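Local coordinates for glycosylation Associate Protein 2 (Streptococcus agalactiae serotype V, PDB 6OYC) that probably takes part, as a component of the Gap123 complex, in the glycosylation and accessory Sec-dependent export of a bacterial surface glycoprotein, at residues Gly125-Gln130 and Arg259-Gly264; Lys294-Val299 and Asn512-Lys517; Gly392-Asn397 and Phe453-Met458. One frame throughout, in Å; residues are numbered along the deposited sequence.

Contact 1 of 3, residues Gly125-Gln130 and Arg259-Gly264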
# COMPACT_ATOMS: atom_id res chain seq x y z
N GLY B 125 -14.29 2.59 -8.91
CA GLY B 125 -13.44 2.37 -7.76
C GLY B 125 -13.59 1.03 -7.07
O GLY B 125 -12.93 0.81 -6.04
N LEU B 126 -14.41 0.12 -7.60
CA LEU B 126 -14.73 -1.13 -6.93
C LEU B 126 -14.12 -2.34 -7.63
O LEU B 126 -14.54 -3.47 -7.41
CB LEU B 126 -16.25 -1.29 -6.81
CG LEU B 126 -16.98 -0.32 -5.85
CD1 LEU B 126 -18.51 -0.46 -5.86
CD2 LEU B 126 -16.45 -0.50 -4.43
N PHE B 127 -13.13 -2.12 -8.49
CA PHE B 127 -12.49 -3.22 -9.20
C PHE B 127 -11.71 -4.10 -8.22
O PHE B 127 -11.27 -3.66 -7.15
CB PHE B 127 -11.56 -2.69 -10.31
CG PHE B 127 -10.49 -1.72 -9.81
CD1 PHE B 127 -10.75 -0.36 -9.72
CD2 PHE B 127 -9.23 -2.19 -9.41
CE1 PHE B 127 -9.78 0.53 -9.25
CE2 PHE B 127 -8.25 -1.31 -8.93
CZ PHE B 127 -8.53 0.06 -8.85
N ILE B 128 -11.53 -5.35 -8.62
CA ILE B 128 -10.70 -6.28 -7.86
C ILE B 128 -9.26 -6.17 -8.34
O ILE B 128 -8.98 -5.93 -9.51
CB ILE B 128 -11.24 -7.72 -8.02
CG1 ILE B 128 -11.40 -8.03 -9.51
CG2 ILE B 128 -12.58 -7.87 -7.31
CD1 ILE B 128 -11.72 -9.45 -9.82
N GLY B 129 -8.32 -6.35 -7.42
CA GLY B 129 -6.92 -6.26 -7.76
C GLY B 129 -6.32 -4.92 -7.35
O GLY B 129 -7.00 -3.98 -6.92
N GLN B 130 -5.00 -4.85 -7.48
CA GLN B 130 -4.25 -3.63 -7.22
C GLN B 130 -3.15 -3.54 -8.27
O GLN B 130 -2.68 -4.58 -8.76
CB GLN B 130 -3.63 -3.65 -5.82
CG GLN B 130 -2.95 -4.99 -5.51
CD GLN B 130 -2.29 -5.07 -4.13
OE1 GLN B 130 -1.99 -4.05 -3.49
NE2 GLN B 130 -2.05 -6.29 -3.67
N ARG B 259 2.42 5.78 -11.00
CA ARG B 259 1.09 5.68 -11.59
C ARG B 259 0.39 4.44 -11.05
O ARG B 259 1.00 3.37 -10.96
CB ARG B 259 1.16 5.66 -13.12
CG ARG B 259 1.83 4.43 -13.72
CD ARG B 259 0.77 3.51 -14.23
NE ARG B 259 1.31 2.46 -15.07
CZ ARG B 259 0.63 1.38 -15.45
NH1 ARG B 259 -0.63 1.21 -15.07
NH2 ARG B 259 1.21 0.48 -16.22
N ARG B 260 -0.88 4.58 -10.68
CA ARG B 260 -1.61 3.55 -9.94
C ARG B 260 -3.03 3.41 -10.46
O ARG B 260 -3.65 4.38 -10.90
CB ARG B 260 -1.65 3.87 -8.42
CG ARG B 260 -0.28 3.84 -7.76
CD ARG B 260 -0.23 4.52 -6.39
NE ARG B 260 1.15 4.62 -5.93
CZ ARG B 260 1.62 5.63 -5.20
NH1 ARG B 260 0.81 6.61 -4.83
NH2 ARG B 260 2.89 5.64 -4.82
N ASN B 261 -3.55 2.18 -10.39
CA ASN B 261 -5.00 1.99 -10.51
C ASN B 261 -5.65 2.60 -9.27
O ASN B 261 -5.38 2.17 -8.15
CB ASN B 261 -5.36 0.51 -10.63
CG ASN B 261 -4.81 -0.15 -11.91
OD1 ASN B 261 -4.15 0.48 -12.75
ND2 ASN B 261 -5.09 -1.45 -12.04
N GLY B 262 -6.49 3.62 -9.48
CA GLY B 262 -7.04 4.39 -8.38
C GLY B 262 -8.52 4.17 -8.16
O GLY B 262 -9.25 3.73 -9.05
N ARG B 263 -8.99 4.49 -6.96
CA ARG B 263 -10.37 4.25 -6.59
C ARG B 263 -11.12 5.54 -6.27
O ARG B 263 -12.25 5.49 -5.77
CB ARG B 263 -10.42 3.28 -5.41
CG ARG B 263 -9.75 1.94 -5.74
CD ARG B 263 -9.83 0.96 -4.58
NE ARG B 263 -9.14 -0.29 -4.89
CZ ARG B 263 -9.71 -1.35 -5.47
NH1 ARG B 263 -11.01 -1.33 -5.80
NH2 ARG B 263 -8.97 -2.42 -5.72
N GLY B 264 -10.51 6.70 -6.54
CA GLY B 264 -11.21 7.95 -6.37
C GLY B 264 -11.61 8.27 -4.95
O GLY B 264 -12.52 9.07 -4.75

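Contact 2 of 3, residues Lys294-Val299 and Asn512-Lys517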
# COMPACT_ATOMS: atom_id res chain seq x y z
N LYS B 294 -10.71 -10.17 17.56
CA LYS B 294 -10.11 -10.90 18.62
C LYS B 294 -8.62 -11.01 18.37
O LYS B 294 -8.19 -11.07 17.27
CB LYS B 294 -10.77 -12.26 18.74
CG LYS B 294 -12.25 -12.13 18.90
CD LYS B 294 -12.88 -13.41 19.37
CE LYS B 294 -14.27 -13.57 18.83
NZ LYS B 294 -14.29 -14.73 17.91
N PRO B 295 -7.84 -11.07 19.43
CA PRO B 295 -6.38 -11.14 19.35
C PRO B 295 -5.86 -12.36 18.68
O PRO B 295 -6.47 -13.37 18.70
CB PRO B 295 -5.97 -11.17 20.79
CG PRO B 295 -7.06 -10.48 21.50
CD PRO B 295 -8.29 -10.91 20.80
N PRO B 296 -4.70 -12.25 18.08
CA PRO B 296 -3.94 -11.02 18.08
C PRO B 296 -4.02 -10.27 16.76
O PRO B 296 -4.60 -10.77 15.83
CB PRO B 296 -2.55 -11.54 18.24
CG PRO B 296 -2.56 -12.75 17.44
CD PRO B 296 -3.92 -13.33 17.48
N LEU B 297 -3.43 -9.09 16.69
CA LEU B 297 -3.36 -8.34 15.45
C LEU B 297 -2.04 -8.74 14.77
O LEU B 297 -1.00 -8.63 15.36
CB LEU B 297 -3.45 -6.85 15.67
CG LEU B 297 -2.97 -5.91 14.59
CD1 LEU B 297 -3.77 -6.08 13.34
CD2 LEU B 297 -3.00 -4.48 15.02
N THR B 298 -2.12 -9.19 13.54
CA THR B 298 -0.94 -9.68 12.83
C THR B 298 -0.55 -8.74 11.70
O THR B 298 -1.33 -8.51 10.77
CB THR B 298 -1.20 -11.08 12.29
OG1 THR B 298 -2.36 -11.03 11.43
CG2 THR B 298 -1.45 -12.05 13.44
N VAL B 299 0.68 -8.23 11.74
CA VAL B 299 1.18 -7.25 10.79
C VAL B 299 2.20 -7.91 9.86
O VAL B 299 3.17 -8.52 10.33
CB VAL B 299 1.81 -6.04 11.51
CG1 VAL B 299 2.38 -5.03 10.52
CG2 VAL B 299 0.80 -5.39 12.45
N ASN B 512 -1.03 -21.74 20.31
CA ASN B 512 -0.39 -21.80 21.62
C ASN B 512 -0.74 -20.60 22.49
O ASN B 512 -0.96 -20.74 23.69
CB ASN B 512 1.13 -21.90 21.45
CG ASN B 512 1.58 -23.24 20.93
OD1 ASN B 512 0.81 -24.21 20.91
ND2 ASN B 512 2.82 -23.31 20.49
N ASP B 513 -0.76 -19.40 21.90
CA ASP B 513 -0.78 -18.17 22.69
C ASP B 513 -2.08 -17.40 22.62
O ASP B 513 -2.25 -16.45 23.39
CB ASP B 513 0.37 -17.24 22.25
CG ASP B 513 1.73 -17.93 22.20
OD1 ASP B 513 1.83 -19.10 22.63
OD2 ASP B 513 2.71 -17.32 21.71
N PHE B 514 -3.02 -17.77 21.75
CA PHE B 514 -4.26 -17.01 21.62
C PHE B 514 -5.48 -17.92 21.46
O PHE B 514 -6.59 -17.41 21.25
CB PHE B 514 -4.14 -16.01 20.46
CG PHE B 514 -3.03 -15.01 20.65
CD1 PHE B 514 -3.23 -13.87 21.42
CD2 PHE B 514 -1.77 -15.24 20.13
CE1 PHE B 514 -2.20 -12.98 21.63
CE2 PHE B 514 -0.73 -14.35 20.34
CZ PHE B 514 -0.94 -13.22 21.09
N GLY B 515 -5.31 -19.23 21.56
CA GLY B 515 -6.43 -20.14 21.56
C GLY B 515 -7.00 -20.43 20.21
O GLY B 515 -8.08 -21.03 20.12
N ARG B 516 -6.32 -20.04 19.15
CA ARG B 516 -6.87 -20.15 17.81
C ARG B 516 -6.59 -21.55 17.28
O ARG B 516 -5.45 -21.90 16.97
CB ARG B 516 -6.31 -19.04 16.93
CG ARG B 516 -6.86 -17.66 17.35
CD ARG B 516 -6.14 -16.49 16.68
NE ARG B 516 -6.86 -15.22 16.84
CZ ARG B 516 -7.94 -14.88 16.13
NH1 ARG B 516 -8.43 -15.71 15.21
NH2 ARG B 516 -8.52 -13.70 16.34
N LYS B 517 -7.64 -22.36 17.23
CA LYS B 517 -7.51 -23.76 16.84
C LYS B 517 -7.31 -23.87 15.33
O LYS B 517 -8.02 -23.24 14.55
CB LYS B 517 -8.76 -24.53 17.28
CG LYS B 517 -9.26 -25.62 16.34
CD LYS B 517 -10.43 -26.41 16.95
CE LYS B 517 -9.97 -27.32 18.10
NZ LYS B 517 -11.12 -27.99 18.79

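Contact 3 of 3, residues Gly392-Asn397 and Phe453-Met458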
# COMPACT_ATOMS: atom_id res chain seq x y z
N GLY B 392 11.77 -14.29 8.31
CA GLY B 392 12.55 -15.23 7.53
C GLY B 392 13.47 -14.56 6.52
O GLY B 392 13.04 -13.66 5.79
N LYS B 393 14.72 -15.02 6.47
CA LYS B 393 15.81 -14.50 5.65
C LYS B 393 16.08 -13.05 6.04
O LYS B 393 15.93 -12.14 5.21
CB LYS B 393 15.49 -14.64 4.16
CG LYS B 393 15.01 -16.04 3.79
CD LYS B 393 14.82 -16.21 2.30
CE LYS B 393 14.77 -17.68 1.91
NZ LYS B 393 14.51 -17.89 0.46
N PRO B 394 16.50 -12.80 7.28
CA PRO B 394 16.57 -11.43 7.78
C PRO B 394 17.64 -10.62 7.07
O PRO B 394 18.69 -11.13 6.68
CB PRO B 394 16.92 -11.61 9.26
CG PRO B 394 17.68 -12.91 9.31
CD PRO B 394 17.02 -13.78 8.26
N ILE B 395 17.35 -9.33 6.88
CA ILE B 395 18.31 -8.35 6.41
C ILE B 395 18.32 -7.21 7.41
O ILE B 395 17.31 -6.51 7.56
CB ILE B 395 17.98 -7.84 5.00
CG1 ILE B 395 17.76 -9.00 4.04
CG2 ILE B 395 19.10 -6.94 4.51
CD1 ILE B 395 17.26 -8.59 2.69
N PHE B 396 19.44 -7.03 8.12
CA PHE B 396 19.57 -5.98 9.11
C PHE B 396 20.73 -5.03 8.84
O PHE B 396 20.72 -3.91 9.35
CB PHE B 396 19.79 -6.54 10.53
CG PHE B 396 18.73 -7.52 11.00
CD1 PHE B 396 17.41 -7.42 10.59
CD2 PHE B 396 19.08 -8.54 11.89
CE1 PHE B 396 16.45 -8.33 11.05
CE2 PHE B 396 18.13 -9.45 12.35
CZ PHE B 396 16.81 -9.35 11.92
N ASN B 397 21.73 -5.46 8.08
CA ASN B 397 22.94 -4.69 7.87
C ASN B 397 22.91 -4.18 6.43
O ASN B 397 23.49 -4.79 5.52
CB ASN B 397 24.17 -5.53 8.18
CG ASN B 397 24.13 -6.11 9.60
OD1 ASN B 397 24.28 -5.38 10.59
ND2 ASN B 397 23.92 -7.42 9.70
N PHE B 453 11.18 -14.22 19.19
CA PHE B 453 11.55 -14.18 17.78
C PHE B 453 11.49 -15.57 17.17
O PHE B 453 12.17 -16.49 17.63
CB PHE B 453 12.95 -13.59 17.57
CG PHE B 453 13.05 -12.13 17.86
CD1 PHE B 453 13.25 -11.68 19.16
CD2 PHE B 453 12.96 -11.19 16.84
CE1 PHE B 453 13.35 -10.33 19.44
CE2 PHE B 453 13.06 -9.83 17.12
CZ PHE B 453 13.25 -9.40 18.41
N ALA B 454 10.68 -15.72 16.12
CA ALA B 454 10.71 -16.89 15.26
C ALA B 454 11.51 -16.51 14.03
O ALA B 454 11.09 -15.63 13.27
CB ALA B 454 9.31 -17.36 14.88
N LEU B 455 12.64 -17.16 13.82
CA LEU B 455 13.61 -16.69 12.84
C LEU B 455 14.04 -17.86 11.97
O LEU B 455 14.54 -18.86 12.47
CB LEU B 455 14.80 -16.06 13.55
CG LEU B 455 15.70 -15.14 12.75
CD1 LEU B 455 16.30 -14.13 13.71
CD2 LEU B 455 16.78 -15.95 12.07
N ALA B 456 13.83 -17.72 10.67
CA ALA B 456 14.43 -18.62 9.69
C ALA B 456 15.50 -17.85 8.93
O ALA B 456 15.31 -16.68 8.58
CB ALA B 456 13.39 -19.17 8.72
N TYR B 457 16.64 -18.50 8.68
CA TYR B 457 17.76 -17.84 8.03
C TYR B 457 18.48 -18.83 7.14
O TYR B 457 18.41 -20.04 7.33
CB TYR B 457 18.75 -17.24 9.05
CG TYR B 457 19.35 -18.27 9.98
CD1 TYR B 457 18.63 -18.73 11.08
CD2 TYR B 457 20.61 -18.79 9.75
CE1 TYR B 457 19.16 -19.67 11.93
CE2 TYR B 457 21.16 -19.74 10.60
CZ TYR B 457 20.42 -20.17 11.69
OH TYR B 457 20.93 -21.12 12.55
N MET B 458 19.18 -18.28 6.15
CA MET B 458 20.06 -19.06 5.29
C MET B 458 21.45 -19.07 5.91
O MET B 458 21.96 -18.02 6.31
CB MET B 458 20.10 -18.48 3.88
CG MET B 458 18.75 -18.40 3.21
SD MET B 458 17.81 -19.93 3.37
CE MET B 458 18.58 -20.97 2.13

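Contact 1 of 3, residues Gly125-Gln130 and Arg259-Gly264
R263 lays its guanidinium flat on the ring of F127, the centres 3.9 Å apart and the planes at 15°, a cation-pi stack over the ring face. The dense part of the contact lies here. In the plane of the same guanidinium, R263 NH1 donates to F127 O at 2.7 Å, and R263 NH2 reaches that oxygen as well at 3.0 Å, a forked end-on grip on one acceptor. R263 NH1 also bonds to G125 O at 2.9 Å. F127 CG sits between its own backbone N and carbonyl carbon (chi1 56°), which folds the ring back against the guanidinium that holds its carbonyl. At the rim, G262 O lies near the ring plane, 3.2 Å from F127 CE1, while N261 CB meets CZ obliquely.

Away from the stack the contact is looser: past F127 the loop runs out through exposed G129, whose O still lies 2.8 Å from R263 NH2. N261 ND2 bonds to a glycerol, probably from the crystallisation liquor.

With NE bonded to F269 O, all three arginine nitrogens have backbone acceptors. The contact thus illustrates how one arginine can tie the loop after helix 115-125 to the residue that follows strand 251-262, probably with its charge spread among carbonyl dipoles and an aromatic face.

Contact 2 of 3, residues Lys294-Val299 and Asn512-Lys517
R516 and F514 reach the turn at K294-P296 in two different ways, one polar and one apolar. The polar part belongs wholly to the arginine. Its NE donates to P295 O at 2.7 Å along a nearly straight path (162° at the hydrogen), and this oxygen lies close to the guanidinium plane although the donor is tilted from the plane of the carbonyl. R516 NH2 bonds to K294 O at 2.8 Å, approaching from well above that carbonyl plane and at a more bent angle; its second bond, back to P295 O, is weak. Two successive carbonyls are therefore held along one edge of the guanidinium. An extended chain from CG to NE carries the group across to them. D292 forms a salt bridge with NH2, so the arginine also has a carboxylate partner, which probably helps to balance its charge.

The apolar part is a proline-aromatic contact. P296, preceded by a cis peptide bond, sets its ring over one face of F514: CB stands 3.7 Å from the ring centroid and 14° off its normal, a CH-pi interaction. CG of the proline spreads over the CD2 side of the same face. P295 CB approaches CD1 of F514 obliquely at 3.9 Å. Between the two kinds of interaction, P296 CD rests 3.6 Å from R516 NE, so the proline fills the angle between phenylalanine and arginine.

In the fold, G515, with its positive phi, turns the chain out of helix 495-514 and brings R516 round to the turn that leads into strand 297-301. P296 also packs on L510 of that helix and on I366 of strand 365-370, while H387 meets the F514 ring edge-to-face, just ahead of strand 388-392.

Contact 3 of 3, residues Gly392-Asn397 and Phe453-Met458
A456 O receives three approaches from the segment 392-397. K393 N gives the one hydrogen bond, 2.7 Å long with 157° at the hydrogen, its donor tilted from the carbonyl plane. G392 CA adds a CA-H...O contact at 3.3 Å to A456 O, and P394 CD lies 3.4 Å from the same oxygen. G392 and A456 form a parallel bridge, the last step of pairing between strands 388-392 and 452-458 before K393, with left-handed backbone angles (phi 61°), turns the chain aside.

P394 then packs against strand 452-458. Its CG meets L455 CD2 at 4.2 Å, and its CD lies 3.9 Å from Y457 CB, the two side chains crossing at an angle. Helix 467-473 lies against this side, with A467 touching P394, and F468 and L471 touching L455; the Y457 ring meets that of F468. The A456 side chain packs on W501 of helix 495-514.

A mixed, largely parallel sheet flanked by helices agrees with the alpha/beta-hydrolase clan to which the family belongs. The loops at the C-terminal ends of the parallel strands are where that fold places its active site, and here S371 lies on what may be a nucleophile elbow and, with H491, may belong to a catalytic triad, though neither is confirmed.

K393 extends beyond CG alongside M458, the two side chains pointing the same way with K393 CE 4.1 Å from M458 SD. M458 reaches this position by bending at chi2 and chi3. The lysine touches S371, and its NZ donates to H491 O, linking the strand exit to the loop before helix 495-514.

Overall arrangement
Contact 1 closes before the other two begin, whereas contact 3 is nested within the span that contact 2 closes. Contacts 2 and 3 lie on one mixed sheet, their centres 22 Å apart: strand 297-301 belongs to contact 2, and strands 388-392 and 452-458 to contact 3. Helix 495-514 also joins them, its end forming contact 2 while its earlier turns pack on contact 3. Contact 1 is more remote, 31 and 33 Å from the others between centres. It joins the loop leaving the N-terminal part, with its parallel sheet, to a strand of the antiparallel region. Together they illustrate a multi-part protein in which one contact links regions and two lie within the hydrolase-like part.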